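Local coordinates for probable 2-oxoglutarate-dependent dioxygenase At5g05600 (Arabidopsis thaliana, PDB 6LSV), which catalyses the 2-oxoglutarate- and iron-dependent hydroxylation of jasmonate to 12-hydroxyjasmonate, the oxidation of a stress hormone that triggers plant defence responses, at residues Pro303-Pro308 with Thr328-Arg333; Lys193-Phe198 with Phe299-Lys304; Ile309-Glu314 with Pro322-Met327. All blocks are in the same frame, centred on the assembly; numbering follows the deposited sequence.

In the fold
The three contacts lie on the same side of the chain's centre, around the end of strand 294-302 and the chain after it. Contact 2 fastens the end of that strand to helix 193-197. Contact 1 starts on the residues where contact 2 ends, Pro303 and Lys304, with the two centres about 10 Å apart. Contact 3 is nested inside the loop closed by contact 1, their centres about 13 Å apart, and Ile309 CD1 packs 3.9 Å from Pro303 CB. Jasmonate touches contacts 1 and 2, through Arg333 and Phe300. The iron is about 12 Å from the side chain of Phe329; the side chain of Met327 in contact 3 stays about 12 Å from jasmonate.

Contact 1 (Pro303-Pro308 with Thr328-Arg333); sequences PKSDIP and TFDQYR. With JAA ({(1R,2R)-3-oxo-2-[(2Z)-pent-2-en-1-yl]cyclopentyl}acetic acid), chain D.
Ser305 O takes the backbone N-H of Asp330 at 2.9 Å, on a lone pair in the carbonyl plane, and so ties Pro303-Pro308 to the first turn of helix 329-332. The chain around Ser305 is folded into a type I beta turn from Lys304 to Ile307. At the last residue of the turn, Ile307 O receives a C-H...O contact from Thr328 CA, 3.3 Å away.

Thr328 is the N-cap of the helix: its OG1 accepts from Gln331 N at 3.1 Å. With OG1 lodged between backbone N and carbonyl carbon (chi1 71°), the methyl CG2 sits beside the backbone N and faces Asp306 O. Two residues on from the cap, the carboxylate of Asp330 comes up beside Ser305 CB, and Ser305 OG gives OD2 a weak bond of 3.4 Å. The backbone bond does the holding here. The other oxygen, Asp330 OD1, lies in plane at the guanidinium edge of Arg333, a long salt bridge of 3.8 Å to NH1.

Phe329 reaches under that same guanidinium, CE2 standing 3.3 Å from its plane over the centre. Arg333 CB in turn lies over one face of the phenyl ring, toward its rim. The guanidinium is therefore backed by an aromatic ring on one face and met by carboxylates at its edge, which should limit its rotation. Two N-H groups grip the acid end of jasmonate: Arg333 NE bonds to O03 at 2.8 Å, and Arg333 NH2 to O02 at 2.7 Å, nearly straight at 172°. Arg208 and Arg337 also donate to this ligand. An N-capped helix, held at its start by a beta turn, here delivers an arginine to the jasmonate carboxylate site of this iron-dependent oxygenase.

Contact 2 (Lys193-Phe198 with Phe299-Lys304); sequences KFQEAF and FFYNPK. With JAA ({(1R,2R)-3-oxo-2-[(2Z)-pent-2-en-1-yl]cyclopentyl}acetic acid), chain D.
Two hydrogen bonds join Gln195 and Phe198 to the end of the strand and the loop that follows it. Gln195 NE2 donates to Tyr301 OH at 2.7 Å; the hydroxyl lies in the amide plane, and NE2 comes in at the edge of the tyrosine ring, with amide and ring planes 70° apart. The bend of the glutamine chain at chi2 (70°) carries the amide over to the phenol, and NE2 has a further acceptor in Gly200 O. The second bond is purely backbone: Lys304 N, two residues past the end of the strand, donates to Phe198 O at 2.8 Å.

The apolar contacts centre on Phe198. Pro303 lies over one face of its ring, with CB 4.1 Å from the ring centroid, a CH-pi contact, while Pro303 CD lies over the same ring, 3.8 Å from Phe198 CE2. At the rim, the carbonyl oxygen of Tyr301 meets the ring edge near its plane, and Phe198 CE2 reaches Tyr301 CD2 at 4.0 Å.

Strand 294-302 runs between strands 233-237 and 204-212 in the main sheet of the double-stranded beta-helix fold of 2-oxoglutarate oxygenases, and helix 193-197 meets its end. Met180 of helix 161-186 and Ile271 and Leu274 of helix 269-274 add to the apolar surroundings of Phe198.

Ligand packing falls to another residue of the strand. Phe300 meets jasmonate obliquely, through CZ and CE2, CZ being 3.9 Å from C09 of the pentenyl chain. Asn302, next but one along, receives a hydrogen bond on OD1 from Gly232 N.

Contact 3 (Ile309-Glu314 with Pro322-Met327); sequences IQPLQE and PLYPPM
Pro311 meets the Tyr324 ring at its edge, near the ring plane, where CG is 4.1 Å from Tyr324 CD1; across these two segments the proline does not lie over a face. Tyr324 CG is anti to its carbonyl carbon (chi1 -48°), which sends the ring off along the flank of Pro311. Its hydroxyl end is bonded to Ser277 and Gln272, and Ile273 and Ile351 pack against the side chain, so the phenol is hydrogen-bonded at its polar end and packed against these two isoleucines.

The Pro311 ring also touches a second proline, its CG coming 3.9 Å from Pro322 CB. Gln310 passes slantwise across Pro326, its CB 4.1 Å from Pro326 CB, with its amide carbon also near that atom.

The backbones run antiparallel, their touching parts 175° apart in direction. Ile309 and Met327 form a hydrogen-bonded antiparallel pair: Ile309 N donates to Met327 O at 3.0 Å, approaching from well above the carbonyl plane, and Met327 N returns a bond of 3.0 Å to Ile309 O. The same carbonyl oxygen is touched by Pro326 CA, a C-H...O contact of 3.3 Å.

The side chains of Ile309, Pro311 and Tyr324 all reach helix 269-274 at Ile273, and Leu323 N bonds to Asn276 just beyond it. This is a proline-rich loop, closed at its base by a short antiparallel two-stranded pairing and laid over a helix of the oxygenase fold.

Contact 1 (Pro303-Pro308 with Thr328-Arg333)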
# COMPACT_ATOMS: atom_id res chain seq x y z
N PRO A 303 -12.23 4.98 0.25
CA PRO A 303 -13.54 5.63 0.23
C PRO A 303 -13.51 6.87 -0.65
O PRO A 303 -12.46 7.49 -0.84
CB PRO A 303 -13.77 6.00 1.70
CG PRO A 303 -12.41 6.07 2.30
CD PRO A 303 -11.57 5.07 1.56
N LYS A 304 -14.67 7.20 -1.21
CA LYS A 304 -14.83 8.47 -1.92
C LYS A 304 -14.24 9.62 -1.11
O LYS A 304 -14.57 9.80 0.07
CB LYS A 304 -16.32 8.70 -2.19
CG LYS A 304 -16.64 9.79 -3.19
CD LYS A 304 -18.11 9.77 -3.57
CE LYS A 304 -18.47 10.93 -4.48
NZ LYS A 304 -18.14 12.25 -3.86
N SER A 305 -13.36 10.39 -1.74
CA SER A 305 -12.40 11.22 -1.01
C SER A 305 -13.03 12.43 -0.32
O SER A 305 -12.39 13.02 0.55
CB SER A 305 -11.28 11.67 -1.94
OG SER A 305 -11.77 12.11 -3.20
N ASP A 306 -14.25 12.83 -0.68
CA ASP A 306 -14.87 13.96 0.00
C ASP A 306 -15.89 13.53 1.05
O ASP A 306 -16.53 14.38 1.68
CB ASP A 306 -15.52 14.91 -1.00
CG ASP A 306 -16.41 14.20 -2.00
OD1 ASP A 306 -16.67 12.99 -1.83
OD2 ASP A 306 -16.87 14.86 -2.96
N ILE A 307 -16.05 12.22 1.27
CA ILE A 307 -16.93 11.72 2.32
C ILE A 307 -16.23 11.89 3.67
O ILE A 307 -15.11 11.40 3.84
CB ILE A 307 -17.30 10.25 2.09
CG1 ILE A 307 -18.17 10.09 0.84
CG2 ILE A 307 -18.01 9.68 3.31
CD1 ILE A 307 -18.63 8.67 0.61
N PRO A 308 -16.84 12.58 4.63
CA PRO A 308 -16.25 12.64 5.98
C PRO A 308 -16.28 11.26 6.62
O PRO A 308 -17.34 10.68 6.86
CB PRO A 308 -17.15 13.63 6.73
CG PRO A 308 -17.85 14.40 5.66
CD PRO A 308 -18.00 13.47 4.49
N THR A 328 -12.49 13.91 5.95
CA THR A 328 -12.50 13.32 4.62
C THR A 328 -11.15 12.67 4.33
O THR A 328 -10.12 12.99 4.94
CB THR A 328 -12.81 14.36 3.55
OG1 THR A 328 -11.69 15.25 3.41
CG2 THR A 328 -14.05 15.16 3.92
N PHE A 329 -11.15 11.74 3.37
CA PHE A 329 -9.90 11.14 2.93
C PHE A 329 -9.05 12.13 2.14
O PHE A 329 -7.83 11.98 2.08
CB PHE A 329 -10.17 9.89 2.10
CG PHE A 329 -8.92 9.14 1.72
CD1 PHE A 329 -8.00 8.77 2.68
CD2 PHE A 329 -8.67 8.82 0.40
CE1 PHE A 329 -6.85 8.09 2.34
CE2 PHE A 329 -7.52 8.14 0.04
CZ PHE A 329 -6.60 7.78 1.01
N ASP A 330 -9.68 13.14 1.53
CA ASP A 330 -8.92 14.20 0.89
C ASP A 330 -8.07 14.96 1.90
O ASP A 330 -6.91 15.29 1.62
CB ASP A 330 -9.87 15.16 0.17
CG ASP A 330 -10.12 14.76 -1.26
OD1 ASP A 330 -9.26 14.05 -1.83
OD2 ASP A 330 -11.16 15.16 -1.82
N GLN A 331 -8.63 15.25 3.07
CA GLN A 331 -7.86 15.90 4.12
C GLN A 331 -6.82 14.95 4.71
O GLN A 331 -5.68 15.36 4.97
CB GLN A 331 -8.78 16.41 5.23
CG GLN A 331 -9.46 17.73 4.94
CD GLN A 331 -10.89 17.76 5.46
OE1 GLN A 331 -11.16 17.34 6.59
NE2 GLN A 331 -11.81 18.27 4.65
N TYR A 332 -7.20 13.69 4.91
CA TYR A 332 -6.33 12.75 5.62
C TYR A 332 -5.08 12.44 4.81
O TYR A 332 -3.97 12.44 5.35
CB TYR A 332 -7.10 11.47 5.92
CG TYR A 332 -6.39 10.54 6.87
CD1 TYR A 332 -5.40 9.67 6.41
CD2 TYR A 332 -6.69 10.53 8.22
CE1 TYR A 332 -4.74 8.82 7.28
CE2 TYR A 332 -6.04 9.68 9.09
CZ TYR A 332 -5.07 8.83 8.62
OH TYR A 332 -4.42 7.98 9.48
N ARG A 333 -5.24 12.17 3.52
CA ARG A 333 -4.11 11.72 2.71
C ARG A 333 -3.00 12.76 2.60
O ARG A 333 -1.88 12.41 2.20
CB ARG A 333 -4.59 11.32 1.32
CG ARG A 333 -4.93 12.51 0.44
CD ARG A 333 -5.92 12.12 -0.63
NE ARG A 333 -5.53 10.88 -1.29
CZ ARG A 333 -6.24 10.30 -2.25
NH1 ARG A 333 -7.36 10.87 -2.66
NH2 ARG A 333 -5.82 9.17 -2.80
O01 JAA D . 2.53 7.09 -3.15
O02 JAA D . -3.59 8.11 -1.75
O03 JAA D . -2.84 10.09 -1.26
C04 JAA D . -0.54 7.91 -2.01
C05 JAA D . 0.95 7.39 -1.61
C06 JAA D . -0.26 9.19 -2.84
C07 JAA D . 1.07 9.14 -3.20
C08 JAA D . 1.65 7.70 -2.66
C09 JAA D . 0.97 5.81 -1.37
C10 JAA D . -1.33 8.23 -0.86
C11 JAA D . 0.63 5.50 0.09
C12 JAA D . -2.66 8.84 -1.31
C13 JAA D . 1.36 4.67 0.81
C14 JAA D . 2.59 3.99 0.22
C15 JAA D . 3.79 4.23 1.14

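Contact 2 (Lys193-Phe198 with Phe299-Lys304)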
# COMPACT_ATOMS: atom_id res chain seq x y z
N LYS A 193 -22.35 -2.83 4.43
CA LYS A 193 -22.22 -1.61 5.22
C LYS A 193 -20.95 -0.84 4.87
O LYS A 193 -20.98 0.39 4.75
CB LYS A 193 -22.27 -1.94 6.71
CG LYS A 193 -22.20 -0.74 7.64
CD LYS A 193 -23.23 0.33 7.29
CE LYS A 193 -24.66 -0.17 7.47
NZ LYS A 193 -25.68 0.87 7.14
N PHE A 194 -19.82 -1.54 4.70
CA PHE A 194 -18.58 -0.87 4.32
C PHE A 194 -18.70 -0.25 2.93
O PHE A 194 -18.34 0.92 2.73
CB PHE A 194 -17.40 -1.84 4.36
CG PHE A 194 -16.78 -1.99 5.72
CD1 PHE A 194 -17.49 -1.66 6.86
CD2 PHE A 194 -15.49 -2.46 5.85
CE1 PHE A 194 -16.92 -1.80 8.11
CE2 PHE A 194 -14.91 -2.61 7.10
CZ PHE A 194 -15.63 -2.27 8.23
N GLN A 195 -19.19 -1.03 1.96
CA GLN A 195 -19.39 -0.49 0.62
C GLN A 195 -20.27 0.75 0.65
O GLN A 195 -20.06 1.68 -0.14
CB GLN A 195 -20.02 -1.55 -0.28
CG GLN A 195 -19.83 -1.27 -1.76
CD GLN A 195 -18.40 -1.45 -2.18
OE1 GLN A 195 -17.79 -2.49 -1.90
NE2 GLN A 195 -17.84 -0.45 -2.84
N GLU A 196 -21.24 0.78 1.57
CA GLU A 196 -22.06 1.97 1.76
C GLU A 196 -21.22 3.14 2.26
O GLU A 196 -21.24 4.23 1.68
CB GLU A 196 -23.18 1.64 2.75
CG GLU A 196 -24.50 2.34 2.51
CD GLU A 196 -25.53 1.95 3.56
OE1 GLU A 196 -25.61 2.62 4.60
OE2 GLU A 196 -26.25 0.95 3.33
N ALA A 197 -20.45 2.92 3.33
CA ALA A 197 -19.68 4.00 3.95
C ALA A 197 -18.64 4.56 3.00
O ALA A 197 -18.30 5.75 3.09
CB ALA A 197 -19.02 3.49 5.23
N PHE A 198 -18.11 3.74 2.09
CA PHE A 198 -17.10 4.20 1.14
C PHE A 198 -17.68 5.04 0.01
O PHE A 198 -16.90 5.62 -0.75
CB PHE A 198 -16.38 3.00 0.53
CG PHE A 198 -15.27 2.45 1.37
CD1 PHE A 198 -15.44 2.25 2.73
CD2 PHE A 198 -14.05 2.11 0.80
CE1 PHE A 198 -14.42 1.72 3.50
CE2 PHE A 198 -13.03 1.59 1.55
CZ PHE A 198 -13.21 1.40 2.91
N PHE A 299 -2.26 -2.07 -4.56
CA PHE A 299 -3.56 -1.58 -5.00
C PHE A 299 -4.30 -1.01 -3.79
O PHE A 299 -4.45 -1.69 -2.77
CB PHE A 299 -4.36 -2.71 -5.65
CG PHE A 299 -5.77 -2.34 -6.01
CD1 PHE A 299 -6.81 -2.59 -5.13
CD2 PHE A 299 -6.06 -1.78 -7.24
CE1 PHE A 299 -8.11 -2.26 -5.46
CE2 PHE A 299 -7.36 -1.45 -7.58
CZ PHE A 299 -8.38 -1.69 -6.69
N PHE A 300 -4.75 0.23 -3.91
CA PHE A 300 -5.43 0.93 -2.82
C PHE A 300 -6.91 1.05 -3.14
O PHE A 300 -7.29 1.59 -4.18
CB PHE A 300 -4.82 2.32 -2.59
CG PHE A 300 -3.34 2.30 -2.35
CD1 PHE A 300 -2.80 1.66 -1.24
CD2 PHE A 300 -2.48 2.95 -3.22
CE1 PHE A 300 -1.43 1.65 -1.01
CE2 PHE A 300 -1.11 2.95 -2.99
CZ PHE A 300 -0.59 2.30 -1.89
N TYR A 301 -7.75 0.53 -2.24
CA TYR A 301 -9.20 0.62 -2.35
C TYR A 301 -9.67 1.63 -1.30
O TYR A 301 -9.61 1.37 -0.10
CB TYR A 301 -9.84 -0.75 -2.14
CG TYR A 301 -11.29 -0.83 -2.53
CD1 TYR A 301 -11.67 -0.92 -3.87
CD2 TYR A 301 -12.29 -0.84 -1.57
CE1 TYR A 301 -13.00 -1.01 -4.23
CE2 TYR A 301 -13.62 -0.93 -1.93
CZ TYR A 301 -13.97 -1.01 -3.26
OH TYR A 301 -15.30 -1.09 -3.61
N ASN A 302 -10.15 2.78 -1.77
CA ASN A 302 -10.33 3.90 -0.85
C ASN A 302 -11.78 4.38 -0.85
O ASN A 302 -12.50 4.21 -1.84
CB ASN A 302 -9.41 5.06 -1.24
CG ASN A 302 -7.94 4.68 -1.17
OD1 ASN A 302 -7.53 3.91 -0.30
ND2 ASN A 302 -7.15 5.21 -2.09
N PRO A 303 -12.23 4.98 0.25
CA PRO A 303 -13.54 5.63 0.23
C PRO A 303 -13.51 6.87 -0.65
O PRO A 303 -12.46 7.49 -0.84
CB PRO A 303 -13.77 6.00 1.70
CG PRO A 303 -12.41 6.07 2.30
CD PRO A 303 -11.57 5.07 1.56
N LYS A 304 -14.67 7.20 -1.21
CA LYS A 304 -14.83 8.47 -1.92
C LYS A 304 -14.24 9.62 -1.11
O LYS A 304 -14.57 9.80 0.07
CB LYS A 304 -16.32 8.70 -2.19
CG LYS A 304 -16.64 9.79 -3.19
CD LYS A 304 -18.11 9.77 -3.57
CE LYS A 304 -18.47 10.93 -4.48
NZ LYS A 304 -18.14 12.25 -3.86
O01 JAA D . 2.53 7.09 -3.15
O02 JAA D . -3.59 8.11 -1.75
O03 JAA D . -2.84 10.09 -1.26
C04 JAA D . -0.54 7.91 -2.01
C05 JAA D . 0.95 7.39 -1.61
C06 JAA D . -0.26 9.19 -2.84
C07 JAA D . 1.07 9.14 -3.20
C08 JAA D . 1.65 7.70 -2.66
C09 JAA D . 0.97 5.81 -1.37
C10 JAA D . -1.33 8.23 -0.86
C11 JAA D . 0.63 5.50 0.09
C12 JAA D . -2.66 8.84 -1.31
C13 JAA D . 1.36 4.67 0.81
C14 JAA D . 2.59 3.99 0.22
C15 JAA D . 3.79 4.23 1.14

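Contact 3 (Ile309-Glu314 with Pro322-Met327)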
# COMPACT_ATOMS: atom_id res chain seq x y z
N ILE A 309 -15.09 10.72 6.89
CA ILE A 309 -14.94 9.39 7.47
C ILE A 309 -14.92 9.52 8.98
O ILE A 309 -14.19 10.34 9.54
CB ILE A 309 -13.65 8.72 6.96
CG1 ILE A 309 -13.74 8.46 5.45
CG2 ILE A 309 -13.37 7.44 7.73
CD1 ILE A 309 -14.90 7.58 5.05
N GLN A 310 -15.74 8.70 9.65
CA GLN A 310 -15.77 8.66 11.10
C GLN A 310 -16.18 7.26 11.52
O GLN A 310 -16.65 6.47 10.69
CB GLN A 310 -16.72 9.71 11.68
CG GLN A 310 -18.12 9.71 11.09
CD GLN A 310 -19.02 10.70 11.78
OE1 GLN A 310 -19.03 10.81 13.01
NE2 GLN A 310 -19.79 11.46 11.00
N PRO A 311 -15.99 6.91 12.79
CA PRO A 311 -16.45 5.60 13.27
C PRO A 311 -17.92 5.37 12.96
O PRO A 311 -18.76 6.24 13.17
CB PRO A 311 -16.19 5.67 14.78
CG PRO A 311 -15.06 6.62 14.92
CD PRO A 311 -15.21 7.63 13.82
N LEU A 312 -18.22 4.18 12.44
CA LEU A 312 -19.60 3.84 12.12
C LEU A 312 -20.47 3.96 13.36
O LEU A 312 -20.07 3.57 14.46
CB LEU A 312 -19.68 2.42 11.55
CG LEU A 312 -19.09 2.22 10.15
CD1 LEU A 312 -18.82 0.74 9.88
CD2 LEU A 312 -20.02 2.80 9.09
N GLN A 313 -21.67 4.52 13.18
CA GLN A 313 -22.56 4.73 14.32
C GLN A 313 -23.04 3.41 14.90
O GLN A 313 -23.34 3.34 16.10
CB GLN A 313 -23.74 5.60 13.91
CG GLN A 313 -24.53 5.07 12.73
CD GLN A 313 -25.49 6.10 12.17
OE1 GLN A 313 -25.40 7.28 12.49
NE2 GLN A 313 -26.43 5.65 11.35
N GLU A 314 -23.11 2.36 14.09
CA GLU A 314 -23.56 1.06 14.57
C GLU A 314 -22.65 0.51 15.66
O GLU A 314 -23.11 -0.25 16.52
CB GLU A 314 -23.63 0.06 13.41
CG GLU A 314 -24.84 0.22 12.50
CD GLU A 314 -24.63 1.26 11.41
OE1 GLU A 314 -23.61 1.99 11.47
OE2 GLU A 314 -25.48 1.35 10.50
N PRO A 322 -17.08 7.00 20.03
CA PRO A 322 -16.30 7.12 18.79
C PRO A 322 -14.92 7.71 19.09
O PRO A 322 -14.80 8.75 19.74
CB PRO A 322 -17.14 8.06 17.93
CG PRO A 322 -17.93 8.87 18.92
CD PRO A 322 -18.24 7.91 20.03
N LEU A 323 -13.88 7.03 18.60
CA LEU A 323 -12.51 7.36 18.95
C LEU A 323 -11.86 8.37 18.01
O LEU A 323 -10.74 8.82 18.29
CB LEU A 323 -11.66 6.08 18.99
CG LEU A 323 -11.93 5.13 20.15
CD1 LEU A 323 -11.55 3.70 19.77
CD2 LEU A 323 -11.19 5.57 21.40
N TYR A 324 -12.51 8.73 16.90
CA TYR A 324 -11.93 9.66 15.94
C TYR A 324 -12.97 10.66 15.46
O TYR A 324 -14.13 10.29 15.23
CB TYR A 324 -11.35 8.94 14.71
CG TYR A 324 -10.46 7.75 15.02
CD1 TYR A 324 -11.00 6.49 15.22
CD2 TYR A 324 -9.08 7.88 15.07
CE1 TYR A 324 -10.20 5.39 15.48
CE2 TYR A 324 -8.26 6.79 15.34
CZ TYR A 324 -8.83 5.55 15.54
OH TYR A 324 -8.03 4.46 15.81
N PRO A 325 -12.60 11.93 15.30
CA PRO A 325 -13.51 12.91 14.71
C PRO A 325 -13.65 12.69 13.22
O PRO A 325 -12.85 11.97 12.61
CB PRO A 325 -12.82 14.25 15.01
CG PRO A 325 -11.38 13.90 15.12
CD PRO A 325 -11.35 12.55 15.77
N PRO A 326 -14.66 13.29 12.59
CA PRO A 326 -14.83 13.12 11.14
C PRO A 326 -13.76 13.86 10.35
O PRO A 326 -13.36 14.97 10.71
CB PRO A 326 -16.22 13.69 10.87
CG PRO A 326 -16.46 14.64 12.01
CD PRO A 326 -15.80 14.01 13.19
N MET A 327 -13.31 13.24 9.26
CA MET A 327 -12.34 13.84 8.37
C MET A 327 -12.40 13.14 7.02
O MET A 327 -12.38 11.90 6.97
CB MET A 327 -10.92 13.76 8.95
CG MET A 327 -9.84 14.38 8.07
SD MET A 327 -8.17 14.21 8.73
CE MET A 327 -8.00 15.71 9.69
O HOH W 1 -11.81 10.31 10.11